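Local atomic coordinates of glutamine synthetase (Streptomyces coelicolor, PDB entry 4BAX), a protein that belongs to the glutamine synthetase family, whose chains join an N-terminal beta-grasp domain to a larger catalytic domain and here assemble as ten copies. Residues A[12-16]-A[17-21]; A[158-161]-A[162-166]; A[195-198]-A[199-203]; A[205-208]-A[209-213]. One frame throughout, in Å; residues are numbered along the deposited sequence.

Contact 1: residues A[12-16]-A[17-21]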
# COMPACT_ATOMS: atom_id res chain seq x y z
N ASP A 12 -40.82 -0.89 -8.38
CA ASP A 12 -41.03 0.37 -9.08
C ASP A 12 -41.43 0.24 -10.57
O ASP A 12 -41.84 -0.84 -11.03
CB ASP A 12 -39.87 1.36 -8.86
CG ASP A 12 -38.60 0.97 -9.58
OD1 ASP A 12 -38.63 0.12 -10.49
OD2 ASP A 12 -37.53 1.50 -9.19
N GLY A 13 -41.37 1.35 -11.29
CA GLY A 13 -41.72 1.37 -12.69
C GLY A 13 -40.51 1.57 -13.59
O GLY A 13 -40.67 2.03 -14.73
N THR A 14 -39.32 1.23 -13.09
CA THR A 14 -38.09 1.37 -13.87
C THR A 14 -38.10 0.47 -15.10
O THR A 14 -38.64 -0.65 -15.06
CB THR A 14 -36.80 1.12 -13.03
OG1 THR A 14 -36.82 1.91 -11.84
CG2 THR A 14 -35.56 1.48 -13.84
N GLU A 15 -37.50 0.97 -16.17
CA GLU A 15 -37.44 0.25 -17.45
C GLU A 15 -35.97 0.09 -17.87
O GLU A 15 -35.18 1.02 -17.66
CB GLU A 15 -38.20 1.05 -18.51
CG GLU A 15 -39.72 1.05 -18.27
CD GLU A 15 -40.50 1.94 -19.26
OE1 GLU A 15 -40.25 1.84 -20.48
OE2 GLU A 15 -41.36 2.73 -18.81
N PRO A 16 -35.62 -1.06 -18.51
CA PRO A 16 -36.47 -2.21 -18.86
C PRO A 16 -36.86 -3.12 -17.70
O PRO A 16 -37.86 -3.85 -17.81
CB PRO A 16 -35.59 -3.01 -19.85
CG PRO A 16 -34.23 -2.38 -19.83
CD PRO A 16 -34.19 -1.34 -18.75
N THR A 17 -36.04 -3.14 -16.65
CA THR A 17 -36.27 -4.02 -15.51
C THR A 17 -36.56 -3.20 -14.27
O THR A 17 -35.73 -2.37 -13.86
CB THR A 17 -35.09 -4.93 -15.27
OG1 THR A 17 -34.86 -5.71 -16.45
CG2 THR A 17 -35.39 -5.87 -14.13
N ALA A 18 -37.69 -3.49 -13.64
CA ALA A 18 -38.12 -2.80 -12.44
C ALA A 18 -37.31 -3.19 -11.23
O ALA A 18 -36.79 -4.30 -11.16
CB ALA A 18 -39.61 -3.03 -12.19
N LYS A 19 -37.26 -2.27 -10.26
CA LYS A 19 -36.42 -2.42 -9.08
C LYS A 19 -37.23 -2.39 -7.78
O LYS A 19 -38.33 -1.81 -7.69
CB LYS A 19 -35.38 -1.31 -9.03
CG LYS A 19 -34.62 -1.10 -10.35
CD LYS A 19 -33.79 0.19 -10.31
CE LYS A 19 -32.94 0.32 -9.03
NZ LYS A 19 -31.67 -0.49 -9.03
N LEU A 20 -36.67 -3.07 -6.78
CA LEU A 20 -37.22 -3.07 -5.43
C LEU A 20 -36.97 -1.73 -4.73
O LEU A 20 -35.94 -1.10 -4.93
CB LEU A 20 -36.66 -4.21 -4.61
CG LEU A 20 -37.14 -5.59 -5.03
CD1 LEU A 20 -36.05 -6.59 -4.71
CD2 LEU A 20 -38.46 -5.94 -4.31
N ARG A 21 -37.96 -1.27 -3.98
CA ARG A 21 -37.81 -0.10 -3.11
C ARG A 21 -38.32 -0.45 -1.70
O ARG A 21 -39.18 -1.34 -1.52
CB ARG A 21 -38.54 1.12 -3.67
CG ARG A 21 -38.24 1.40 -5.13
CD ARG A 21 -36.88 2.02 -5.32
NE ARG A 21 -36.66 2.33 -6.73
CZ ARG A 21 -35.84 3.29 -7.15
NH1 ARG A 21 -35.19 4.04 -6.26
NH2 ARG A 21 -35.70 3.53 -8.45
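Asp12 and Arg21 meet across the neck of the loop that joins the antiparallel strands 3-11 and 20-28 of the beta-grasp domain, and an Asx turn shapes the start of that loop. The guanidinium comes side-on: NE and NH2 both reach one oxygen, Asp12 OD2, which lies in the guanidinium plane, with NE to OD2 at 2.7 Å. The two flat groups are turned 56° apart; NH2 meets OD2 nearly along its C-O axis and NE on its anti side. A third donor, Thr14 OG1, comes to OD2 from above the carboxylate plane at 2.8 Å. The other oxygen, OD1, is held from opposite faces by two backbone amides, Thr14 N at 2.9 Å and Lys19 N at 2.8 Å; the first of these closes the Asx turn. Five bonds thus fix the rotation of this buried carboxylate, which probably stays ionised. Asp12 CG stands between its own N and carbonyl carbon (chi1 72°), which turns the carboxylate back over the loop. Farther round the loop, the peptide bond before Pro16 is cis. NH1 and NH2 of Arg21 also bond to the carbonyls of Tyr141 and Gly138 of the second subunit. The backbones are tied by Asp12 N, which gives a 2.7 Å hydrogen bond to Lys19 O.

Contact 2: residues A[158-161]-A[162-166]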
# COMPACT_ATOMS: atom_id res chain seq x y z
N HIS A 158 -28.31 -15.62 3.73
CA HIS A 158 -29.55 -15.43 2.99
C HIS A 158 -30.52 -16.62 3.12
O HIS A 158 -31.74 -16.43 3.33
CB HIS A 158 -29.23 -15.16 1.55
CG HIS A 158 -30.43 -15.16 0.65
ND1 HIS A 158 -30.69 -16.18 -0.24
CD2 HIS A 158 -31.44 -14.27 0.52
CE1 HIS A 158 -31.80 -15.91 -0.90
NE2 HIS A 158 -32.27 -14.76 -0.46
N LEU A 159 -30.00 -17.84 3.04
CA LEU A 159 -30.87 -19.01 3.17
C LEU A 159 -31.51 -19.07 4.57
O LEU A 159 -32.72 -19.29 4.70
CB LEU A 159 -30.12 -20.29 2.83
CG LEU A 159 -30.81 -21.60 3.19
CD1 LEU A 159 -31.99 -21.85 2.25
CD2 LEU A 159 -29.83 -22.74 3.12
N GLU A 160 -30.69 -18.86 5.60
CA GLU A 160 -31.19 -18.83 6.97
C GLU A 160 -32.19 -17.68 7.15
O GLU A 160 -33.24 -17.84 7.76
CB GLU A 160 -30.03 -18.72 7.97
CG GLU A 160 -30.45 -18.75 9.46
CD GLU A 160 -31.10 -20.10 9.88
OE1 GLU A 160 -31.23 -21.02 9.04
OE2 GLU A 160 -31.49 -20.24 11.06
N ASN A 161 -31.91 -16.55 6.51
CA ASN A 161 -32.81 -15.42 6.56
C ASN A 161 -34.16 -15.71 5.89
O ASN A 161 -35.20 -15.33 6.43
CB ASN A 161 -32.14 -14.20 5.93
CG ASN A 161 -31.21 -13.48 6.90
OD1 ASN A 161 -31.31 -13.68 8.11
ND2 ASN A 161 -30.31 -12.65 6.38
N CYS A 162 -34.14 -16.39 4.74
CA CYS A 162 -35.37 -16.75 4.02
C CYS A 162 -36.25 -17.71 4.86
O CYS A 162 -37.48 -17.59 4.92
CB CYS A 162 -35.02 -17.38 2.66
SG CYS A 162 -34.45 -16.16 1.39
N LEU A 163 -35.60 -18.69 5.50
CA LEU A 163 -36.31 -19.66 6.34
C LEU A 163 -36.91 -19.05 7.61
O LEU A 163 -38.06 -19.34 7.97
CB LEU A 163 -35.40 -20.85 6.67
CG LEU A 163 -34.97 -21.65 5.43
CD1 LEU A 163 -33.92 -22.72 5.71
CD2 LEU A 163 -36.19 -22.30 4.79
N LYS A 164 -36.16 -18.15 8.24
CA LYS A 164 -36.65 -17.43 9.41
C LYS A 164 -37.85 -16.57 9.02
O LYS A 164 -38.78 -16.40 9.80
CB LYS A 164 -35.54 -16.56 10.00
CG LYS A 164 -34.99 -17.09 11.31
CD LYS A 164 -33.47 -17.08 11.27
CE LYS A 164 -32.90 -15.67 11.29
NZ LYS A 164 -31.92 -15.54 12.41
N ALA A 165 -37.81 -16.05 7.80
CA ALA A 165 -38.94 -15.32 7.22
C ALA A 165 -40.12 -16.23 6.83
O ALA A 165 -41.23 -15.75 6.58
CB ALA A 165 -38.48 -14.52 6.01
N GLY A 166 -39.88 -17.55 6.78
CA GLY A 166 -40.92 -18.50 6.45
C GLY A 166 -41.16 -18.81 4.98
O GLY A 166 -42.14 -19.47 4.61
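His158 lies against Cys162 one turn farther along helix 152-164, close to the Schellman motif that ends the helix. The Cys162 sulfur sits over one face of the imidazole, offset toward its rim, with SG 3.6 Å from the ring centroid in a sulfur-aromatic contact. With CG anti to the backbone N (chi1 171°), the ring swings from the helix toward the neighbouring helix 190-210, where NE2 bonds to the carbonyl of Ala200. The His158 carbonyl meanwhile accepts the amide of Cys162, N to O 2.8 Å. Leu159 runs side by side with Leu163, both pointing the same way, and their CD1 methyls approach to 4.1 Å; Leu159 also packs on Ile169 and Ile172 of strand 169-174. The Glu160 chain bends at chi2 and crosses Lys164 obliquely, so that OE2 meets the aliphatic CD at 3.7 Å. The charged ends of this pair do not touch, Glu160 OE2 and Lys164 NZ being 4.9 Å apart, and OE1 is in a salt bridge with Lys5 of the third subunit. Asn161 sends ND2 to Thr207 of helix 190-210, while its backbone carbonyl receives Ala165 N. Gly166 then leaves the helix with positive phi (87°), and its amide supplies one of the two bonds of the Schellman motif: Gly166 N donates to Leu163 O at 2.8 Å.

Contact 3: residues A[195-198]-A[199-203]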
# COMPACT_ATOMS: atom_id res chain seq x y z
N ASP A 195 -44.78 -13.52 -4.71
CA ASP A 195 -44.60 -12.66 -3.55
C ASP A 195 -43.36 -13.08 -2.78
O ASP A 195 -42.56 -12.22 -2.40
CB ASP A 195 -45.83 -12.71 -2.64
CG ASP A 195 -47.03 -11.96 -3.22
OD1 ASP A 195 -46.82 -11.10 -4.11
OD2 ASP A 195 -48.18 -12.23 -2.80
N GLN A 196 -43.18 -14.39 -2.57
CA GLN A 196 -42.05 -14.88 -1.77
C GLN A 196 -40.70 -14.64 -2.47
O GLN A 196 -39.73 -14.22 -1.83
CB GLN A 196 -42.22 -16.37 -1.42
CG GLN A 196 -43.42 -16.71 -0.51
CD GLN A 196 -43.32 -18.08 0.18
OE1 GLN A 196 -42.28 -18.74 0.13
NE2 GLN A 196 -44.40 -18.50 0.86
N LEU A 197 -40.68 -14.82 -3.79
CA LEU A 197 -39.48 -14.61 -4.60
C LEU A 197 -38.99 -13.15 -4.57
O LEU A 197 -37.77 -12.89 -4.49
CB LEU A 197 -39.73 -15.06 -6.05
CG LEU A 197 -38.56 -14.86 -7.02
CD1 LEU A 197 -37.27 -15.50 -6.47
CD2 LEU A 197 -38.85 -15.41 -8.42
N TRP A 198 -39.95 -12.21 -4.63
CA TRP A 198 -39.60 -10.80 -4.56
C TRP A 198 -38.98 -10.47 -3.21
O TRP A 198 -37.97 -9.76 -3.12
CB TRP A 198 -40.83 -9.91 -4.81
CG TRP A 198 -41.00 -9.57 -6.25
CD1 TRP A 198 -42.10 -9.83 -7.05
CD2 TRP A 198 -40.03 -8.97 -7.10
NE1 TRP A 198 -41.87 -9.38 -8.33
CE2 TRP A 198 -40.60 -8.85 -8.39
CE3 TRP A 198 -38.73 -8.49 -6.89
CZ2 TRP A 198 -39.91 -8.28 -9.47
CZ3 TRP A 198 -38.04 -7.93 -7.97
CH2 TRP A 198 -38.64 -7.83 -9.24
N VAL A 199 -39.57 -11.05 -2.18
CA VAL A 199 -39.09 -10.84 -0.84
C VAL A 199 -37.73 -11.52 -0.68
O VAL A 199 -36.78 -10.98 -0.09
CB VAL A 199 -40.10 -11.33 0.20
CG1 VAL A 199 -39.48 -11.30 1.58
CG2 VAL A 199 -41.37 -10.48 0.15
N ALA A 200 -37.62 -12.72 -1.25
CA ALA A 200 -36.37 -13.44 -1.20
C ALA A 200 -35.25 -12.68 -1.97
O ALA A 200 -34.09 -12.67 -1.52
CB ALA A 200 -36.55 -14.88 -1.73
N ARG A 201 -35.60 -12.04 -3.09
CA ARG A 201 -34.66 -11.19 -3.82
C ARG A 201 -34.26 -10.02 -2.93
O ARG A 201 -33.08 -9.67 -2.81
CB ARG A 201 -35.26 -10.66 -5.12
CG ARG A 201 -35.19 -11.62 -6.30
CD ARG A 201 -36.36 -11.36 -7.29
NE ARG A 201 -36.26 -12.16 -8.51
CZ ARG A 201 -36.61 -11.76 -9.73
NH1 ARG A 201 -37.11 -10.53 -9.94
NH2 ARG A 201 -36.48 -12.59 -10.76
N TRP A 202 -35.26 -9.41 -2.31
CA TRP A 202 -34.98 -8.26 -1.49
C TRP A 202 -34.04 -8.69 -0.35
O TRP A 202 -33.11 -7.96 -0.00
CB TRP A 202 -36.28 -7.63 -0.95
CG TRP A 202 -36.02 -6.39 -0.14
CD1 TRP A 202 -35.96 -5.10 -0.63
CD2 TRP A 202 -35.77 -6.30 1.28
NE1 TRP A 202 -35.68 -4.23 0.40
CE2 TRP A 202 -35.56 -4.93 1.58
CE3 TRP A 202 -35.68 -7.23 2.31
CZ2 TRP A 202 -35.30 -4.48 2.87
CZ3 TRP A 202 -35.41 -6.78 3.59
CH2 TRP A 202 -35.22 -5.42 3.86
N LEU A 203 -34.27 -9.89 0.18
CA LEU A 203 -33.42 -10.42 1.25
C LEU A 203 -31.98 -10.69 0.78
O LEU A 203 -31.03 -10.55 1.57
CB LEU A 203 -34.05 -11.67 1.84
CG LEU A 203 -35.20 -11.46 2.82
CD1 LEU A 203 -35.87 -12.80 3.14
CD2 LEU A 203 -34.73 -10.80 4.11
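Trp198 and Arg201 form a cation-pi pair one turn apart on helix 190-210. The guanidinium does not lie flat on the indole: the two planes stand 86° apart, and the arginine lowers its NH1 corner onto one face of the six-membered ring. NH1 is offset toward the rim, above CH2 and CZ3, while Arg201 CZ lies 4.6 Å from the ring centroid and 17° off the ring normal. The same side chain meets tryptophan with its aliphatic part, CD lying 3.7 Å from Trp198 CE3. On another side Leu197 meets the arginine with its branch carbon, CG 3.8 Å from Arg201 NE. Extended from CG to NE, the arginine chain touches the indole with CD and the leucine with NE, which brings NH1 over the ring. Partners elsewhere in the chain fix both polar ends: Arg201 NE bonds to Gln115, NH2 to the carbonyl of Val321, and Trp198 NE1 to Asp322. Beneath the side chains the helical ladder is regular, with Arg201 N to Leu197 O at 2.7 Å and Trp202 N to Trp198 O at 2.9 Å. This wholly buried turn lies between several elements: Val199 faces Leu76 and Leu78 of strand 75-82, Ala200 packs on Phe183 of strand 180-188, and Leu197, Trp198 and Arg201 all rest on Pro323 of helix 323-341.

Contact 4: residues A[205-208]-A[209-213]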
# COMPACT_ATOMS: atom_id res chain seq x y z
N TYR A 205 -30.19 -9.07 -1.72
CA TYR A 205 -29.50 -7.80 -1.90
C TYR A 205 -29.18 -7.22 -0.55
O TYR A 205 -28.09 -6.75 -0.29
CB TYR A 205 -30.42 -6.81 -2.59
CG TYR A 205 -30.80 -7.12 -4.01
CD1 TYR A 205 -29.85 -7.45 -4.97
CD2 TYR A 205 -32.14 -7.04 -4.39
CE1 TYR A 205 -30.25 -7.71 -6.28
CE2 TYR A 205 -32.53 -7.30 -5.68
CZ TYR A 205 -31.60 -7.63 -6.62
OH TYR A 205 -32.03 -7.88 -7.91
N ARG A 206 -30.19 -7.27 0.30
CA ARG A 206 -30.09 -6.70 1.63
C ARG A 206 -29.10 -7.45 2.53
O ARG A 206 -28.25 -6.82 3.18
CB ARG A 206 -31.48 -6.58 2.24
CG ARG A 206 -31.53 -6.21 3.69
CD ARG A 206 -31.21 -4.77 3.94
NE ARG A 206 -31.26 -4.46 5.36
CZ ARG A 206 -30.27 -4.71 6.22
NH1 ARG A 206 -29.15 -5.29 5.79
NH2 ARG A 206 -30.41 -4.39 7.50
N THR A 207 -29.13 -8.79 2.50
CA THR A 207 -28.18 -9.60 3.25
C THR A 207 -26.75 -9.34 2.78
O THR A 207 -25.82 -9.20 3.60
CB THR A 207 -28.51 -11.11 3.13
OG1 THR A 207 -29.82 -11.34 3.64
CG2 THR A 207 -27.54 -11.96 3.93
N ALA A 208 -26.58 -9.21 1.46
CA ALA A 208 -25.26 -9.03 0.84
C ALA A 208 -24.63 -7.67 1.21
O ALA A 208 -23.40 -7.51 1.19
CB ALA A 208 -25.33 -9.22 -0.67
N GLU A 209 -25.47 -6.70 1.57
CA GLU A 209 -24.98 -5.40 2.00
C GLU A 209 -24.04 -5.53 3.19
O GLU A 209 -23.03 -4.83 3.26
CB GLU A 209 -26.13 -4.48 2.40
CG GLU A 209 -26.94 -3.97 1.22
CD GLU A 209 -28.16 -3.18 1.66
OE1 GLU A 209 -28.21 -2.75 2.83
OE2 GLU A 209 -29.08 -2.99 0.84
N ASP A 210 -24.35 -6.44 4.11
CA ASP A 210 -23.54 -6.64 5.31
C ASP A 210 -22.16 -7.22 5.02
O ASP A 210 -21.19 -6.94 5.74
CB ASP A 210 -24.30 -7.49 6.33
CG ASP A 210 -25.53 -6.79 6.89
OD1 ASP A 210 -25.51 -5.54 6.97
OD2 ASP A 210 -26.52 -7.47 7.22
N PHE A 211 -22.08 -7.98 3.93
CA PHE A 211 -20.82 -8.58 3.50
C PHE A 211 -20.08 -7.72 2.49
O PHE A 211 -19.05 -8.13 1.97
CB PHE A 211 -21.09 -9.95 2.91
CG PHE A 211 -21.67 -10.93 3.89
CD1 PHE A 211 -23.05 -10.99 4.09
CD2 PHE A 211 -20.86 -11.80 4.61
CE1 PHE A 211 -23.61 -11.91 4.99
CE2 PHE A 211 -21.41 -12.70 5.52
CZ PHE A 211 -22.79 -12.75 5.71
N GLU A 212 -20.63 -6.54 2.19
CA GLU A 212 -20.02 -5.62 1.22
C GLU A 212 -19.87 -6.20 -0.16
O GLU A 212 -18.89 -5.90 -0.84
CB GLU A 212 -18.67 -5.10 1.71
CG GLU A 212 -18.73 -4.11 2.82
CD GLU A 212 -17.34 -3.81 3.36
OE1 GLU A 212 -16.44 -4.70 3.28
OE2 GLU A 212 -17.16 -2.68 3.85
N VAL A 213 -20.83 -7.02 -0.60
CA VAL A 213 -20.81 -7.53 -1.97
C VAL A 213 -22.14 -7.25 -2.62
O VAL A 213 -23.08 -6.83 -1.95
CB VAL A 213 -20.49 -9.06 -2.06
CG1 VAL A 213 -19.22 -9.42 -1.28
CG2 VAL A 213 -21.68 -9.90 -1.60
O HOH W 1 -25.85 -6.27 -2.03
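Val213 N gives Ala208 O a nearly straight hydrogen bond, 3.2 Å at 168°, across the Schellman motif that ends helix 190-210. Its companion runs from Glu212 N to Glu209 O at 3.1 Å, and Glu212 takes the positive phi (60°) that turns the chain away. A water donates to both Tyr205 O and Val213 O, joining the last full turn to the departing chain. Earlier in this turn Glu209 N has only weak bonds, to Tyr205 O and Arg206 O. Among the side chains, Arg206 NH1 and Asp210 OD2 make a long salt bridge of 3.7 Å; the oxygen sits at the guanidinium edge, but the carboxylate is turned 85° from that group. Glu209 crosses Arg206 at about a right angle with its carboxylate nearly parallel to the guanidinium, yet OE1 lies well out of the guanidinium plane, so the attraction there is of charge alone. That carboxylate is instead held by Arg152 and the amide of Gly145, both of the second subunit. The Phe211 ring stands beside Thr207, its edge toward Thr207 O, with CD1 3.3 Å from that oxygen, and Ala208 CB meets Val213 CG2 at 3.8 Å. The helix end fits against helix 152-164, where Thr207 packs on Ala157, Ala208 on Val154, and Phe211 on Asp153 and Val154, just before the chain enters strand 214-216.

Contacts 3 and 4 share helix 190-210: the first is its buried middle, its centre about 8 Å from the chain's centre, the second its partly exposed end, its centre about 19 Å from it. Contact 2, on helix 152-164, joins both, through His158 to Ala200 O and through Asn161 to Thr207. Contact 1 belongs to the beta-grasp region, but its Leu20 reaches Trp198, Trp202 and Tyr205 and so ties that domain to the same helix. Chemistry follows place: a many-bonded carboxylate holds the loop of contact 1, a cation-pi pair lies in the buried contact 3, and Schellman turns close the helices of contacts 2 and 4. Contacts 1 and 4 both make polar bonds to the second subunit.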